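Local coordinates for protein cytochrome P450 reductase (Amycolatopsis methanolica 239, PDB 5OGX) that transfers electrons from NADH through FAD and a [2Fe-2S] cluster to a cytochrome P450 that O-demethylates guaiacol and other lignin-derived aromatics, at residues R12-E17 / G29-P34; L22-L27 / H98-L103. All blocks are in the same frame, centred on the assembly; numbering follows the deposited sequence.

Contact 1: residues R12-E17 / G29-P34; sequences RRVDCE and GGVWMP. With NA (sodium ion), chain D.
The Arg12 guanidinium lies with one face against a methyl group of Val31: CG2 stands 3.5 Å above the plane, over its centre, with CZ as the nearest atom. The carbonyl oxygen of Gly30 approaches the same group obliquely, 3.4 Å from Arg12 NH2, but the angle is too poor for a hydrogen bond, so the contact rests mainly on the methyl over the face, with the Gly30 carbonyl close by but not bonded. Arg12 NE turns elsewhere and makes a weak hydrogen bond to the carbonyl of Gly94. At the edge of the Arg13 guanidinium, on the strand's other side, Asp15 OD1 lies in the plane and accepts from NH2 at 2.8 Å through its syn lone pair, a salt bridge within 12-17. One face of the Trp32 ring carries Pro34 N, offset toward the rim, and the indole also makes a cation-pi contact with Arg95.

The Arg12 side chain reaches its place by folding: chi2 (-100°) and chi3 (-104°) both bend it, and it slides past Val31 in the opposite direction. Val31 CG2 is shared, since Val14 CG1 meets it tip to tip at 3.9 Å. With CG1 anti to the backbone N (chi1 173°), Val31 turns CG2 toward both partners. Further along the segment, Met33 SD (2.8 Å) and Pro34 O (3.0 Å) bind the sodium ion.

Gly30, at positive phi, is the C-prime residue of the Schellman motif ending helix 22-28, and the chain leaving that motif carries Val31 to the strand. Strand 12-16 is an outermost strand of the mixed sheet in the 2Fe-2S domain and pairs antiparallel with strand 5-9. Val31 also touches Val9 there, while Val14 reaches Phe26 of the helix, joining the sheet edge to the helix and its exit loop.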
loop_
_atom_site.group_PDB
_atom_site.type_symbol
_atom_site.label_atom_id
_atom_site.label_comp_id
_atom_site.label_asym_id
_atom_site.label_seq_id
_atom_site.Cartn_x
_atom_site.Cartn_y
_atom_site.Cartn_z
ATOM N N ARG A 12 14.935 -20.729 -3.219
ATOM C CA ARG A 12 14.139 -20.588 -4.432
ATOM C C ARG A 12 14.919 -19.792 -5.468
ATOM O O ARG A 12 15.413 -18.700 -5.173
ATOM C CB ARG A 12 12.808 -19.890 -4.124
ATOM C CG ARG A 12 11.784 -20.760 -3.392
ATOM C CD ARG A 12 10.742 -21.330 -4.362
ATOM N NE ARG A 12 9.459 -20.629 -4.276
ATOM C CZ ARG A 12 8.602 -20.497 -5.287
ATOM N NH1 ARG A 12 8.883 -21.013 -6.476
ATOM N NH2 ARG A 12 7.461 -19.842 -5.110
ATOM N N ARG A 13 14.998 -20.312 -6.690
ATOM C CA ARG A 13 15.709 -19.650 -7.771
ATOM C C ARG A 13 14.730 -19.094 -8.799
ATOM O O ARG A 13 13.726 -19.733 -9.123
ATOM C CB ARG A 13 16.673 -20.618 -8.465
ATOM C CG ARG A 13 17.290 -20.066 -9.752
ATOM C CD ARG A 13 17.800 -21.179 -10.651
ATOM N NE ARG A 13 18.194 -20.682 -11.969
ATOM C CZ ARG A 13 19.070 -21.294 -12.755
ATOM N NH1 ARG A 13 19.637 -22.417 -12.341
ATOM N NH2 ARG A 13 19.379 -20.790 -13.946
ATOM N N VAL A 14 15.030 -17.902 -9.312
ATOM C CA VAL A 14 14.405 -17.381 -10.524
ATOM C C VAL A 14 15.517 -16.880 -11.437
ATOM O O VAL A 14 16.678 -16.759 -11.037
ATOM C CB VAL A 14 13.374 -16.267 -10.237
ATOM C CG1 VAL A 14 12.343 -16.740 -9.210
ATOM C CG2 VAL A 14 14.063 -15.012 -9.766
ATOM N N ASP A 15 15.170 -16.630 -12.695
ATOM C CA ASP A 15 16.138 -16.091 -13.635
ATOM C C ASP A 15 15.804 -14.629 -13.891
ATOM O O ASP A 15 14.656 -14.287 -14.193
ATOM C CB ASP A 15 16.173 -16.905 -14.927
ATOM C CG ASP A 15 16.728 -18.294 -14.698
ATOM O OD1 ASP A 15 17.948 -18.406 -14.445
ATOM O OD2 ASP A 15 15.942 -19.264 -14.732
ATOM N N CYS A 16 16.803 -13.774 -13.719
ATOM C CA CYS A 16 16.643 -12.332 -13.758
ATOM C C CYS A 16 17.355 -11.797 -14.991
ATOM O O CYS A 16 18.535 -12.087 -15.205
ATOM C CB CYS A 16 17.219 -11.704 -12.487
ATOM S SG CYS A 16 16.912 -9.933 -12.315
ATOM N N GLU A 17 16.636 -11.036 -15.813
ATOM C CA GLU A 17 17.282 -10.395 -16.942
ATOM C C GLU A 17 18.253 -9.328 -16.436
ATOM O O GLU A 17 18.064 -8.769 -15.356
ATOM C CB GLU A 17 16.244 -9.777 -17.871
ATOM C CG GLU A 17 15.151 -10.751 -18.277
ATOM C CD GLU A 17 14.436 -10.329 -19.546
ATOM O OE1 GLU A 17 15.030 -9.566 -20.338
ATOM O OE2 GLU A 17 13.284 -10.763 -19.753
ATOM N N GLY A 29 8.096 -14.267 -10.503
ATOM C CA GLY A 29 8.125 -15.703 -10.321
ATOM C C GLY A 29 7.273 -16.233 -9.189
ATOM O O GLY A 29 7.353 -17.428 -8.881
ATOM N N GLY A 30 6.463 -15.384 -8.554
ATOM C CA GLY A 30 5.663 -15.810 -7.421
ATOM C C GLY A 30 6.458 -16.095 -6.167
ATOM O O GLY A 30 5.979 -16.829 -5.300
ATOM N N VAL A 31 7.673 -15.551 -6.062
ATOM C CA VAL A 31 8.573 -15.782 -4.934
ATOM C C VAL A 31 8.564 -14.509 -4.103
ATOM O O VAL A 31 8.990 -13.453 -4.586
ATOM C CB VAL A 31 9.999 -16.113 -5.396
ATOM C CG1 VAL A 31 10.939 -16.178 -4.192
ATOM C CG2 VAL A 31 10.021 -17.403 -6.209
ATOM N N TRP A 32 8.077 -14.599 -2.869
ATOM C CA TRP A 32 7.854 -13.396 -2.076
ATOM C C TRP A 32 9.129 -12.908 -1.403
ATOM O O TRP A 32 9.951 -13.695 -0.922
ATOM C CB TRP A 32 6.802 -13.635 -0.997
ATOM C CG TRP A 32 6.575 -12.384 -0.189
ATOM C CD1 TRP A 32 5.882 -11.266 -0.573
ATOM C CD2 TRP A 32 7.078 -12.119 1.119
ATOM N NE1 TRP A 32 5.910 -10.317 0.436
ATOM C CE2 TRP A 32 6.634 -10.829 1.490
ATOM C CE3 TRP A 32 7.854 -12.865 2.029
ATOM C CZ2 TRP A 32 6.957 -10.249 2.721
ATOM C CZ3 TRP A 32 8.160 -12.297 3.257
ATOM C CH2 TRP A 32 7.707 -11.002 3.595
ATOM N N MET A 33 9.266 -11.596 -1.343
ATOM C CA MET A 33 10.142 -10.976 -0.365
ATOM C C MET A 33 9.560 -9.615 -0.033
ATOM O O MET A 33 8.761 -9.075 -0.809
ATOM C CB MET A 33 11.571 -10.846 -0.893
ATOM C CG MET A 33 11.629 -10.084 -2.196
ATOM S SD MET A 33 13.339 -9.635 -2.578
ATOM C CE MET A 33 14.213 -11.165 -2.178
ATOM N N PRO A 34 9.911 -9.047 1.119
ATOM C CA PRO A 34 9.241 -7.815 1.563
ATOM C C PRO A 34 9.434 -6.670 0.589
ATOM O O PRO A 34 10.494 -6.503 -0.014
ATOM C CB PRO A 34 9.902 -7.501 2.912
ATOM C CG PRO A 34 10.618 -8.730 3.325
ATOM C CD PRO A 34 10.834 -9.593 2.128
HETATM NA NA NA D . 13.118 -7.827 -0.434
#

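Contact 2: residues L22-L27 / H98-L103; sequences LLEAFL and HPLRDL
His98 comes near the helix through its backbone alone: its carbonyl oxygen is 4.3 Å from Leu27 O, while the imidazole is carried away and hydrogen-bonds through NE2 to Glu131. Pro99 follows, its CA placed 3.4 Å from Leu27 O in a CA-H...O contact.

Leu100 makes the main contact. Its backbone N donates to the same carbonyl, Leu27 O, at 2.9 Å, and the N-H...O angle of 161° shows a nearly straight bond from the donor's side. On the acceptor's side the donor stands well above the carbonyl plane, 59° out of it, and therefore uses neither lone pair. One oxygen near the end of the helix thus takes both the amide N-H of Leu100 and the CA-H of Pro99. Beside this polar link Leu100 CB is directed at the helix and packs on Leu27 CB at 3.7 Å. With CG anti to the backbone N (chi1 174°), CD2 comes within 4.1 Å of Leu27 CB and 4.2 Å of Glu24 CG. The aliphatic part of Glu24 crosses Leu100 at a slant; its carboxylate end is engaged elsewhere, OE2 accepting from ND2 of Asn38, a residue of the [2Fe-2S] site.

Arg101 begins the strand and points its CB away from the helix, NH2 bonding the carbonyl of Pro127; Asp102 reaches back through OD1 to Arg28, the last residue of helix 22-28, in a salt bridge.

Helix 22-28 of the 2Fe-2S domain thus meets the chain entering strand 101-114, which belongs to the antiparallel six-stranded sheet. Leu27 and Leu100 both touch Leu194 of the adjacent strand 187-194, an apolar cluster where the 2Fe-2S domain meets the FAD-binding domain that holds this sheet.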
loop_
_atom_site.group_PDB
_atom_site.type_symbol
_atom_site.label_atom_id
_atom_site.label_comp_id
_atom_site.label_asym_id
_atom_site.label_seq_id
_atom_site.Cartn_x
_atom_site.Cartn_y
_atom_site.Cartn_z
ATOM N N LEU A 22 16.105 -7.382 -8.833
ATOM C CA LEU A 22 15.890 -8.595 -8.052
ATOM C C LEU A 22 14.437 -8.707 -7.601
ATOM O O LEU A 22 13.808 -9.764 -7.735
ATOM C CB LEU A 22 16.819 -8.609 -6.837
ATOM C CG LEU A 22 18.318 -8.668 -7.111
ATOM C CD1 LEU A 22 19.111 -8.807 -5.807
ATOM C CD2 LEU A 22 18.606 -9.805 -8.057
ATOM N N LEU A 23 13.890 -7.631 -7.034
ATOM C CA LEU A 23 12.518 -7.695 -6.539
ATOM C C LEU A 23 11.555 -8.113 -7.643
ATOM O O LEU A 23 10.716 -8.994 -7.444
ATOM C CB LEU A 23 12.095 -6.355 -5.939
ATOM C CG LEU A 23 10.644 -6.393 -5.415
ATOM C CD1 LEU A 23 10.474 -7.388 -4.253
ATOM C CD2 LEU A 23 10.217 -4.999 -4.991
ATOM N N GLU A 24 11.656 -7.486 -8.819
ATOM C CA GLU A 24 10.683 -7.784 -9.863
ATOM C C GLU A 24 10.855 -9.195 -10.400
ATOM O O GLU A 24 9.863 -9.866 -10.701
ATOM C CB GLU A 24 10.776 -6.749 -10.981
ATOM C CG GLU A 24 10.270 -5.416 -10.472
ATOM C CD GLU A 24 9.819 -4.486 -11.557
ATOM O OE1 GLU A 24 10.209 -4.699 -12.727
ATOM O OE2 GLU A 24 9.093 -3.527 -11.217
ATOM N N ALA A 25 12.093 -9.677 -10.479
ATOM C CA ALA A 25 12.312 -11.056 -10.896
ATOM C C ALA A 25 11.665 -12.034 -9.916
ATOM O O ALA A 25 10.996 -12.990 -10.332
ATOM C CB ALA A 25 13.810 -11.336 -11.035
ATOM N N PHE A 26 11.849 -11.812 -8.605
ATOM C CA PHE A 26 11.259 -12.716 -7.620
ATOM C C PHE A 26 9.735 -12.645 -7.660
ATOM O O PHE A 26 9.066 -13.675 -7.777
ATOM C CB PHE A 26 11.775 -12.405 -6.205
ATOM C CG PHE A 26 13.203 -12.869 -5.964
ATOM C CD1 PHE A 26 13.560 -14.195 -6.163
ATOM C CD2 PHE A 26 14.177 -11.975 -5.549
ATOM C CE1 PHE A 26 14.877 -14.630 -5.971
ATOM C CE2 PHE A 26 15.495 -12.403 -5.344
ATOM C CZ PHE A 26 15.841 -13.731 -5.552
ATOM N N LEU A 27 9.157 -11.441 -7.585
ATOM C CA LEU A 27 7.696 -11.388 -7.527
ATOM C C LEU A 27 7.057 -11.882 -8.821
ATOM O O LEU A 27 5.982 -12.493 -8.791
ATOM C CB LEU A 27 7.203 -9.972 -7.210
ATOM C CG LEU A 27 7.628 -9.352 -5.879
ATOM C CD1 LEU A 27 7.059 -7.926 -5.769
ATOM C CD2 LEU A 27 7.195 -10.202 -4.690
ATOM N N HIS A 98 1.222 -14.071 -4.738
ATOM C CA HIS A 98 0.570 -13.779 -6.006
ATOM C C HIS A 98 1.594 -13.219 -6.983
ATOM O O HIS A 98 2.323 -12.284 -6.636
ATOM C CB HIS A 98 -0.557 -12.770 -5.802
ATOM C CG HIS A 98 -1.533 -13.173 -4.746
ATOM N ND1 HIS A 98 -2.301 -14.312 -4.849
ATOM C CD2 HIS A 98 -1.862 -12.599 -3.565
ATOM C CE1 HIS A 98 -3.066 -14.422 -3.775
ATOM N NE2 HIS A 98 -2.815 -13.396 -2.979
ATOM N N PRO A 99 1.668 -13.734 -8.203
ATOM C CA PRO A 99 2.699 -13.262 -9.133
ATOM C C PRO A 99 2.465 -11.819 -9.556
ATOM O O PRO A 99 1.345 -11.408 -9.863
ATOM C CB PRO A 99 2.559 -14.212 -10.326
ATOM C CG PRO A 99 1.091 -14.612 -10.290
ATOM C CD PRO A 99 0.739 -14.693 -8.818
ATOM N N LEU A 100 3.547 -11.055 -9.576
ATOM C CA LEU A 100 3.527 -9.735 -10.192
ATOM C C LEU A 100 3.367 -9.895 -11.696
ATOM O O LEU A 100 4.104 -10.663 -12.317
ATOM C CB LEU A 100 4.827 -8.998 -9.875
ATOM C CG LEU A 100 5.082 -7.640 -10.528
ATOM C CD1 LEU A 100 4.021 -6.648 -10.060
ATOM C CD2 LEU A 100 6.478 -7.143 -10.153
ATOM N N ARG A 101 2.417 -9.182 -12.298
ATOM C CA ARG A 101 2.244 -9.379 -13.734
ATOM C C ARG A 101 1.795 -8.098 -14.422
ATOM O O ARG A 101 1.342 -7.142 -13.787
ATOM C CB ARG A 101 1.267 -10.523 -14.028
ATOM C CG ARG A 101 -0.177 -10.290 -13.625
ATOM C CD ARG A 101 -1.023 -11.528 -13.997
ATOM N NE ARG A 101 -2.449 -11.315 -13.749
ATOM C CZ ARG A 101 -3.253 -10.621 -14.549
ATOM N NH1 ARG A 101 -2.775 -10.076 -15.663
ATOM N NH2 ARG A 101 -4.537 -10.468 -14.239
ATOM N N ASP A 102 1.958 -8.088 -15.746
ATOM C CA ASP A 102 1.524 -6.955 -16.557
ATOM C C ASP A 102 0.028 -7.045 -16.815
ATOM O O ASP A 102 -0.484 -8.106 -17.187
ATOM C CB ASP A 102 2.285 -6.926 -17.876
ATOM C CG ASP A 102 3.780 -6.951 -17.674
ATOM O OD1 ASP A 102 4.314 -5.956 -17.145
ATOM O OD2 ASP A 102 4.413 -7.969 -18.026
ATOM N N LEU A 103 -0.672 -5.935 -16.620
ATOM C CA LEU A 103 -2.126 -5.920 -16.703
ATOM C C LEU A 103 -2.575 -5.353 -18.038
ATOM O O LEU A 103 -1.941 -4.452 -18.594
ATOM C CB LEU A 103 -2.739 -5.086 -15.578
ATOM C CG LEU A 103 -2.223 -5.403 -14.175
ATOM C CD1 LEU A 103 -2.909 -4.516 -13.139
ATOM C CD2 LEU A 103 -2.431 -6.885 -13.869
#

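Overall arrangement
Contacts 1 and 2 lie with their centres about 8 Å apart and are linked by helix 22-28: contact 2 uses its residues 22-27 and contact 1 the loop that leaves it. Along the chain their segments alternate. They touch directly, with a probable hydrogen bond from Val31 N to Phe26 O (2.9 Å) and packing of Met33 CE on Phe26 CD2 (3.5 Å) and Cys16 SG on Ala25 CB (3.6 Å). The helix therefore sits between the edge strand 12-16 and the chain at 98-103 leading into the six-stranded sheet. The nearest atoms of the Leu27 side chain are about 8 Å from the [2Fe-2S] cluster and about 8 Å from the sodium ion.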